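Local coordinates for protein caprin-1 (Homo sapiens, PDB 4WBE) that binds mRNAs to regulate their transport, translation or stability and is essential for cytoplasmic stress granule formation, at residues A[79-82]-A[83-87]. Sequence-based numbering, arbitrary orientation.
Sequences ASIH and LWDLL
Ala79 to His82 and Leu83 to Leu87 are successive turns of one alpha helix, joined by four i to i+4 backbone hydrogen bonds. Leu83 N donates to Ala79 O at 2.9 Å, and Trp84 N to Ser80 O at 3.0 Å. Asp85 N reaches Ile81 O at 2.8 Å in a nearly straight bond (166°). Leu86 N bonds to His82 O at 3.0 Å. The Ile81 and Asp85 side chains run alongside each other, one turn apart. Ile81 chi1 of -61° sets CG1 beside the backbone N and CG2 opposite it, so CG2 is the branch that meets Asp85 OD2, at 3.6 Å. The carboxylate leans over the carbonyl that takes Asp85 N, with Asp85 CG 3.2 Å from Ile81 O. Asp85 OD1 sits in plane at the edge of the Trp84 ring, and Lys90 touches both side chains. An alanine in place of Asp85 would probably leave the Ile81 methyl and the Trp84 ring edge without their carboxylate neighbour. Leu83 CG, anti to its carbonyl carbon (chi1 -78°), folds back over the preceding turn and lies against Ala79 O at 3.4 Å. The helix, 77-88, belongs to the Caprin-1 dimerization domain: Ala79 and Leu83 pack on Leu19 of the second subunit, and Ser80 and Trp84 on its Gln12. Within the chain, Leu86 touches Phe58 and Leu102, Leu83 also meets Leu21 and Val62, and His82 ND1 is hydrogen-bonded to Tyr99 OH, which ties this helix to helix 99-111.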
loop_
_atom_site.group_PDB
_atom_site.type_symbol
_atom_site.label_atom_id
_atom_site.label_comp_id
_atom_site.label_asym_id
_atom_site.label_seq_id
_atom_site.Cartn_x
_atom_site.Cartn_y
_atom_site.Cartn_z
ATOM N N ALA A 79 -8.065 4.665 6.715
ATOM C CA ALA A 79 -6.667 4.278 6.557
ATOM C C ALA A 79 -5.930 5.195 5.590
ATOM O O ALA A 79 -4.769 5.547 5.822
ATOM C CB ALA A 79 -6.557 2.820 6.097
ATOM N N SER A 80 -6.588 5.542 4.486
ATOM C CA SER A 80 -5.988 6.419 3.479
ATOM C C SER A 80 -5.633 7.781 4.074
ATOM O O SER A 80 -4.584 8.357 3.766
ATOM C CB SER A 80 -6.901 6.571 2.251
ATOM O OG SER A 80 -8.077 7.303 2.541
ATOM N N ILE A 81 -6.522 8.295 4.917
ATOM C CA ILE A 81 -6.305 9.571 5.589
ATOM C C ILE A 81 -5.188 9.491 6.642
ATOM O O ILE A 81 -4.360 10.395 6.740
ATOM C CB ILE A 81 -7.625 10.101 6.197
ATOM C CG1 ILE A 81 -8.655 10.334 5.086
ATOM C CG2 ILE A 81 -7.393 11.385 6.981
ATOM C CD1 ILE A 81 -10.065 10.590 5.590
ATOM N N HIS A 82 -5.172 8.413 7.422
ATOM C CA HIS A 82 -4.097 8.162 8.380
ATOM C C HIS A 82 -2.731 8.137 7.690
ATOM O O HIS A 82 -1.773 8.740 8.168
ATOM C CB HIS A 82 -4.317 6.828 9.084
ATOM C CG HIS A 82 -5.451 6.835 10.059
ATOM N ND1 HIS A 82 -5.594 7.807 11.028
ATOM C CD2 HIS A 82 -6.498 5.991 10.216
ATOM C CE1 HIS A 82 -6.681 7.559 11.735
ATOM N NE2 HIS A 82 -7.245 6.463 11.267
ATOM N N LEU A 83 -2.650 7.426 6.568
ATOM C CA LEU A 83 -1.413 7.343 5.807
ATOM C C LEU A 83 -0.986 8.709 5.290
ATOM O O LEU A 83 0.183 9.085 5.390
ATOM C CB LEU A 83 -1.586 6.385 4.627
ATOM C CG LEU A 83 -1.524 4.900 4.974
ATOM C CD1 LEU A 83 -1.842 4.060 3.752
ATOM C CD2 LEU A 83 -0.154 4.549 5.531
ATOM N N TRP A 84 -1.936 9.443 4.724
ATOM C CA TRP A 84 -1.646 10.765 4.175
ATOM C C TRP A 84 -1.170 11.725 5.262
ATOM O O TRP A 84 -0.199 12.468 5.071
ATOM C CB TRP A 84 -2.867 11.345 3.453
ATOM C CG TRP A 84 -2.531 12.579 2.678
ATOM C CD1 TRP A 84 -2.030 12.639 1.403
ATOM C CD2 TRP A 84 -2.651 13.931 3.124
ATOM N NE1 TRP A 84 -1.837 13.946 1.033
ATOM C CE2 TRP A 84 -2.209 14.760 2.072
ATOM C CE3 TRP A 84 -3.096 14.524 4.307
ATOM C CZ2 TRP A 84 -2.198 16.150 2.171
ATOM C CZ3 TRP A 84 -3.083 15.901 4.404
ATOM C CH2 TRP A 84 -2.637 16.700 3.344
ATOM N N ASP A 85 -1.873 11.720 6.390
ATOM C CA ASP A 85 -1.503 12.558 7.523
ATOM C C ASP A 85 -0.098 12.237 8.046
ATOM O O ASP A 85 0.644 13.141 8.436
ATOM C CB ASP A 85 -2.517 12.408 8.658
ATOM C CG ASP A 85 -3.833 13.113 8.368
ATOM O OD1 ASP A 85 -3.858 13.950 7.454
ATOM O OD2 ASP A 85 -4.836 12.833 9.064
ATOM N N LEU A 86 0.262 10.956 8.077
ATOM C CA LEU A 86 1.610 10.580 8.508
ATOM C C LEU A 86 2.677 11.134 7.565
ATOM O O LEU A 86 3.674 11.705 8.010
ATOM C CB LEU A 86 1.771 9.066 8.664
ATOM C CG LEU A 86 3.197 8.734 9.131
ATOM C CD1 LEU A 86 3.205 7.899 10.377
ATOM C CD2 LEU A 86 3.985 8.051 8.025
ATOM N N LEU A 87 2.465 10.953 6.265
ATOM C CA LEU A 87 3.396 11.444 5.250
ATOM C C LEU A 87 3.600 12.957 5.352
ATOM O O LEU A 87 4.696 13.460 5.103
ATOM C CB LEU A 87 2.909 11.050 3.856
ATOM C CG LEU A 87 2.856 9.533 3.684
ATOM C CD1 LEU A 87 2.047 9.138 2.474
ATOM C CD2 LEU A 87 4.261 8.983 3.573
#